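Hypothetical protein (Geobacillus stearothermophilus, PDB 1U84) is of unknown function, a small all-helical protein of the DUF1871 family whose single chain folds into a compact four-helix domain. Local coordinates at residues L14-A19 and R76-L81; A35-A40 and A52-I57. One frame throughout, in Å; residues are numbered along the deposited sequence.

Contact 1 of 2, residues L14-A19 and R76-L81; sequences LEWIGA and RRLLEL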
loop_
_atom_site.group_PDB
_atom_site.type_symbol
_atom_site.label_atom_id
_atom_site.label_comp_id
_atom_site.label_asym_id
_atom_site.label_seq_id
_atom_site.Cartn_x
_atom_site.Cartn_y
_atom_site.Cartn_z
ATOM N N LEU A 14 3.463 -7.064 -0.790
ATOM C CA LEU A 14 2.274 -7.477 -0.038
ATOM C C LEU A 14 2.544 -7.567 1.466
ATOM O O LEU A 14 1.694 -7.158 2.280
ATOM C CB LEU A 14 1.668 -8.788 -0.552
ATOM C CG LEU A 14 1.004 -8.717 -1.944
ATOM C CD1 LEU A 14 0.764 -10.120 -2.488
ATOM C CD2 LEU A 14 -0.291 -7.876 -1.968
ATOM N N GLU A 15 3.680 -8.136 1.837
ATOM C CA GLU A 15 4.078 -8.175 3.260
ATOM C C GLU A 15 4.150 -6.801 3.891
ATOM O O GLU A 15 3.582 -6.566 4.969
ATOM C CB GLU A 15 5.393 -8.919 3.444
ATOM C CG GLU A 15 5.262 -10.419 3.342
ATOM C CD GLU A 15 6.632 -11.100 3.321
ATOM O OE1 GLU A 15 7.443 -10.797 2.407
ATOM O OE2 GLU A 15 6.889 -11.943 4.216
ATOM N N TRP A 16 4.814 -5.875 3.207
ATOM C CA TRP A 16 4.918 -4.498 3.693
ATOM C C TRP A 16 3.558 -3.831 3.843
ATOM O O TRP A 16 3.318 -3.102 4.806
ATOM C CB TRP A 16 5.785 -3.679 2.741
ATOM C CG TRP A 16 7.248 -3.994 2.811
ATOM C CD1 TRP A 16 7.842 -5.081 3.395
ATOM C CD2 TRP A 16 8.292 -3.261 2.172
ATOM N NE1 TRP A 16 9.203 -5.023 3.230
ATOM C CE2 TRP A 16 9.504 -3.925 2.459
ATOM C CE3 TRP A 16 8.330 -2.081 1.421
ATOM C CZ2 TRP A 16 10.739 -3.451 1.997
ATOM C CZ3 TRP A 16 9.563 -1.624 0.949
ATOM C CH2 TRP A 16 10.750 -2.301 1.257
ATOM N N ILE A 17 2.646 -4.072 2.886
ATOM C CA ILE A 17 1.357 -3.412 2.935
ATOM C C ILE A 17 0.569 -3.965 4.112
ATOM O O ILE A 17 0.018 -3.195 4.895
ATOM C CB ILE A 17 0.560 -3.542 1.622
ATOM C CG1 ILE A 17 1.315 -2.869 0.502
ATOM C CG2 ILE A 17 -0.818 -2.908 1.816
ATOM C CD1 ILE A 17 1.004 -3.468 -0.918
ATOM N N GLY A 18 0.576 -5.290 4.261
ATOM C CA GLY A 18 -0.148 -5.905 5.405
ATOM C C GLY A 18 0.427 -5.384 6.712
ATOM O O GLY A 18 -0.316 -4.986 7.656
ATOM N N ALA A 19 1.760 -5.360 6.763
ATOM C CA ALA A 19 2.466 -4.941 7.983
ATOM C C ALA A 19 2.216 -3.501 8.396
ATOM O O ALA A 19 2.315 -3.162 9.602
ATOM C CB ALA A 19 3.953 -5.217 7.871
ATOM N N ARG A 76 5.684 6.062 -0.624
ATOM C CA ARG A 76 7.121 6.257 -0.874
ATOM C C ARG A 76 7.930 4.994 -0.630
ATOM O O ARG A 76 8.791 4.644 -1.427
ATOM C CB ARG A 76 7.674 7.428 -0.038
ATOM C CG ARG A 76 7.193 8.741 -0.599
ATOM C CD ARG A 76 7.636 9.982 0.178
ATOM N NE ARG A 76 7.339 11.174 -0.623
ATOM C CZ ARG A 76 7.236 12.420 -0.145
ATOM N NH1 ARG A 76 7.361 12.682 1.165
ATOM N NH2 ARG A 76 6.990 13.422 -0.991
ATOM N N ARG A 77 7.610 4.289 0.449
ATOM C CA ARG A 77 8.343 3.057 0.782
ATOM C C ARG A 77 8.140 1.981 -0.290
ATOM O O ARG A 77 9.093 1.306 -0.731
ATOM C CB ARG A 77 7.962 2.520 2.156
ATOM C CG ARG A 77 8.234 3.444 3.365
ATOM C CD ARG A 77 9.633 4.095 3.347
ATOM N NE ARG A 77 9.801 5.133 4.376
ATOM C CZ ARG A 77 9.166 6.310 4.396
ATOM N NH1 ARG A 77 8.290 6.627 3.465
ATOM N NH2 ARG A 77 9.408 7.178 5.374
ATOM N N LEU A 78 6.899 1.859 -0.764
ATOM C CA LEU A 78 6.587 0.844 -1.758
ATOM C C LEU A 78 7.264 1.143 -3.089
ATOM O O LEU A 78 7.779 0.256 -3.732
ATOM C CB LEU A 78 5.073 0.731 -1.985
ATOM C CG LEU A 78 4.240 0.288 -0.769
ATOM C CD1 LEU A 78 2.758 0.307 -1.154
ATOM C CD2 LEU A 78 4.619 -1.125 -0.249
ATOM N N LEU A 79 7.235 2.405 -3.488
ATOM C CA LEU A 79 7.861 2.776 -4.751
ATOM C C LEU A 79 9.382 2.693 -4.657
ATOM O O LEU A 79 10.038 2.361 -5.659
ATOM C CB LEU A 79 7.425 4.184 -5.180
ATOM C CG LEU A 79 5.972 4.249 -5.672
ATOM C CD1 LEU A 79 5.457 5.686 -5.863
ATOM C CD2 LEU A 79 5.773 3.448 -6.950
ATOM N N GLU A 80 9.938 2.954 -3.464
ATOM C CA GLU A 80 11.394 2.747 -3.246
ATOM C C GLU A 80 11.789 1.304 -3.501
ATOM O O GLU A 80 12.781 1.032 -4.214
ATOM C CB GLU A 80 11.817 3.125 -1.835
ATOM C CG GLU A 80 11.906 4.601 -1.645
ATOM C CD GLU A 80 12.047 4.967 -0.197
ATOM O OE1 GLU A 80 12.350 4.056 0.630
ATOM O OE2 GLU A 80 11.852 6.166 0.106
ATOM N N LEU A 81 10.991 0.372 -2.986
ATOM C CA LEU A 81 11.241 -1.048 -3.262
ATOM C C LEU A 81 11.061 -1.414 -4.731
ATOM O O LEU A 81 11.892 -2.108 -5.300
ATOM C CB LEU A 81 10.377 -1.941 -2.380
ATOM C CG LEU A 81 10.541 -3.446 -2.637
ATOM C CD1 LEU A 81 11.989 -3.901 -2.530
ATOM C CD2 LEU A 81 9.642 -4.235 -1.713
#

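Contact 2 of 2, residues A35-A40 and A52-I57; sequences ASVLQA and ARIQSI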
loop_
_atom_site.group_PDB
_atom_site.type_symbol
_atom_site.label_atom_id
_atom_site.label_comp_id
_atom_site.label_asym_id
_atom_site.label_seq_id
_atom_site.Cartn_x
_atom_site.Cartn_y
_atom_site.Cartn_z
ATOM N N ALA A 35 -3.844 -6.491 -1.915
ATOM C CA ALA A 35 -3.896 -6.821 -3.350
ATOM C C ALA A 35 -4.225 -5.575 -4.191
ATOM O O ALA A 35 -3.646 -5.386 -5.281
ATOM C CB ALA A 35 -4.943 -7.910 -3.592
ATOM N N SER A 36 -5.154 -4.755 -3.681
ATOM C CA SER A 36 -5.586 -3.564 -4.389
ATOM C C SER A 36 -4.460 -2.550 -4.462
ATOM O O SER A 36 -4.238 -1.926 -5.509
ATOM C CB SER A 36 -6.829 -2.962 -3.720
ATOM O OG SER A 36 -7.940 -3.828 -3.891
ATOM N N VAL A 37 -3.706 -2.440 -3.373
ATOM C CA VAL A 37 -2.603 -1.467 -3.354
ATOM C C VAL A 37 -1.514 -1.984 -4.304
ATOM O O VAL A 37 -0.935 -1.196 -5.055
ATOM C CB VAL A 37 -2.064 -1.276 -1.926
ATOM C CG1 VAL A 37 -0.788 -0.418 -1.960
ATOM C CG2 VAL A 37 -3.118 -0.599 -1.083
ATOM N N LEU A 38 -1.292 -3.300 -4.313
ATOM C CA LEU A 38 -0.292 -3.882 -5.228
ATOM C C LEU A 38 -0.646 -3.524 -6.673
ATOM O O LEU A 38 0.230 -3.121 -7.446
ATOM C CB LEU A 38 -0.166 -5.398 -5.067
ATOM C CG LEU A 38 0.895 -6.001 -5.999
ATOM C CD1 LEU A 38 2.292 -5.502 -5.616
ATOM C CD2 LEU A 38 0.794 -7.500 -5.871
ATOM N N GLN A 39 -1.918 -3.679 -7.058
ATOM C CA GLN A 39 -2.327 -3.280 -8.403
ATOM C C GLN A 39 -1.961 -1.811 -8.695
ATOM O O GLN A 39 -1.366 -1.496 -9.739
ATOM C CB GLN A 39 -3.831 -3.484 -8.512
ATOM C CG GLN A 39 -4.400 -3.114 -9.825
ATOM C CD GLN A 39 -3.925 -4.038 -10.904
ATOM O OE1 GLN A 39 -3.653 -5.234 -10.667
ATOM N NE2 GLN A 39 -3.831 -3.511 -12.102
ATOM N N ALA A 40 -2.260 -0.940 -7.747
ATOM C CA ALA A 40 -2.044 0.524 -7.917
ATOM C C ALA A 40 -0.533 0.791 -8.061
ATOM O O ALA A 40 -0.140 1.745 -8.723
ATOM C CB ALA A 40 -2.563 1.265 -6.710
ATOM N N ALA A 52 -2.866 8.591 -2.853
ATOM C CA ALA A 52 -4.295 8.851 -2.981
ATOM C C ALA A 52 -5.077 7.546 -3.227
ATOM O O ALA A 52 -6.152 7.364 -2.667
ATOM C CB ALA A 52 -4.555 9.864 -4.065
ATOM N N ARG A 53 -4.496 6.616 -4.000
ATOM C CA ARG A 53 -5.139 5.306 -4.181
ATOM C C ARG A 53 -5.221 4.536 -2.850
ATOM O O ARG A 53 -6.274 3.976 -2.510
ATOM C CB ARG A 53 -4.454 4.440 -5.255
ATOM C CG ARG A 53 -4.643 4.923 -6.708
ATOM C CD ARG A 53 -6.102 4.727 -7.229
ATOM N NE ARG A 53 -6.506 3.325 -7.138
ATOM C CZ ARG A 53 -7.521 2.879 -6.401
ATOM N NH1 ARG A 53 -7.797 1.588 -6.361
ATOM N NH2 ARG A 53 -8.281 3.728 -5.711
ATOM N N ILE A 54 -4.106 4.507 -2.121
ATOM C CA ILE A 54 -4.049 3.873 -0.794
ATOM C C ILE A 54 -5.139 4.442 0.097
ATOM O O ILE A 54 -5.905 3.691 0.744
ATOM C CB ILE A 54 -2.648 4.003 -0.126
ATOM C CG1 ILE A 54 -1.628 3.173 -0.923
ATOM C CG2 ILE A 54 -2.708 3.530 1.337
ATOM C CD1 ILE A 54 -0.156 3.432 -0.540
ATOM N N GLN A 55 -5.246 5.776 0.123
ATOM C CA GLN A 55 -6.228 6.404 0.990
ATOM C C GLN A 55 -7.638 5.935 0.611
ATOM O O GLN A 55 -8.413 5.537 1.489
ATOM C CB GLN A 55 -6.111 7.934 0.901
ATOM C CG GLN A 55 -6.977 8.659 1.937
ATOM C CD GLN A 55 -6.830 10.149 1.820
ATOM O OE1 GLN A 55 -6.995 10.706 0.744
ATOM N NE2 GLN A 55 -6.479 10.795 2.928
ATOM N N SER A 56 -7.960 5.935 -0.678
ATOM C CA SER A 56 -9.305 5.531 -1.139
ATOM C C SER A 56 -9.632 4.077 -0.828
ATOM O O SER A 56 -10.757 3.746 -0.377
ATOM C CB SER A 56 -9.469 5.819 -2.636
ATOM O OG SER A 56 -9.258 7.202 -2.894
ATOM N N ILE A 57 -8.649 3.206 -1.080
ATOM C CA ILE A 57 -8.770 1.762 -0.815
ATOM C C ILE A 57 -9.133 1.530 0.660
ATOM O O ILE A 57 -10.058 0.760 0.991
ATOM C CB ILE A 57 -7.449 1.003 -1.218
ATOM C CG1 ILE A 57 -7.321 0.946 -2.750
ATOM C CG2 ILE A 57 -7.451 -0.398 -0.588
ATOM C CD1 ILE A 57 -5.941 0.622 -3.255
HETATM O O HOH W 1 -6.183 -1.053 -7.101
#

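Contact 1 of 2, residues L14-A19 and R76-L81
Trp16 and Leu81 meet on the outer side of a nearly antiparallel helix pair, helices 8-20 and 68-85, the first and last of this four-helix domain. The axes of the two segments come no closer than 10.7 Å, at 169°, so large side chains have to bridge the gap. Packing is tight at the indole. Leu81 CD2 lies over one face of the six-membered ring of Trp16, 3.7 Å from the centroid and 12° off the normal, a CH-pi contact. Leu81 reaches it because its CG stands anti to the backbone N (chi1 178°), and its CB closes on Trp16 CZ3 at 3.4 Å. The buried inner half is well filled too. Leu78 CD2 approaches Ile17 CG1 at 3.8 Å, the two side chains crossing at about a right angle, while Trp16 CB lies slightly farther from the same methyl. An alanine in place of Leu78 would probably open a gap beside Ile17 and leave Val37 of helix 31-41 without one of its neighbours. The loose side is the solvent side, where Trp16 is exposed and the chain of Arg77 leads off from the contact. Its backbone stays close: at the indole's edge, in the ring plane, Arg77 O sits 3.4 Å from Trp16 CZ3.

Contact 2 of 2, residues A35-A40 and A52-I57
Ile57 packs against Ser36 and Val37 where helices 31-41 and 47-62, successive in the chain, form an antiparallel helical hairpin. The axes of the two segments come within 9.8 Å at an angle of 158°, and helix 31-41 presents the small residues Ser36 and Ala40 where the helices come together. The CA atoms of Val37 and Ile54 are just 6.1 Å apart.

Ile57 is the side chain to follow. From CB, which points toward the opposite helix, it divides into two branches. CG2 of Ile57 touches Ser36 CB at 4.1 Å. CG1, beside the backbone N (chi1 -72°), also passes Ser36 CB. Beyond it, CD1 of Ile57 rests against Ser36, 3.7 Å from both its CB and its carbonyl carbon C, and reaches Val37 CG2 at 3.8 Å. The terminal methyl therefore bears on main chain as well as side chain.

Deeper in, Val37 sends CG1 to Ile54 CG1 at 3.8 Å, the two side chains meeting at a slant. Helix 8-20 closes over this inner side through Ile17 on Val37 and Trp20 on Ile54, and helix 68-85 adds Leu78 and Leu74, so both residues belong to the shared core.

Farther along, Ala40 CB faces Arg53 CB, hydrocarbon against hydrocarbon. The rest of Arg53 bends at chi2 and chi3, which carries its guanidinium along the outer side of the hairpin toward the Ser36 end. No direct hydrogen bond joins the two segments, but one water does so indirectly: it donates to Ser36 O at 2.7 Å and, lying in the guanidinium plane at its edge, accepts from Arg53 NH1 at 3.2 Å.

From the N terminus the chain runs up helix 8-20, carrying the first half of contact 1, and continues into helix 31-41, which holds the first half of contact 2. It then turns back along helix 47-62, so that contact 2 closes a short loop of 11 residues between its segments. Only with helix 68-85 is contact 1 completed, after 56 intervening residues; the shorter closure thus lies wholly within the longer one, and the two do not cross. The centres of contact 1 and contact 2 are about 11 Å apart, on opposite sides of the chain's centre. Val37 joins them: its CG1 lies 3.7 Å from both Ile17 CD1 and Leu78 CD1, tying the terminal helices to the central hairpin.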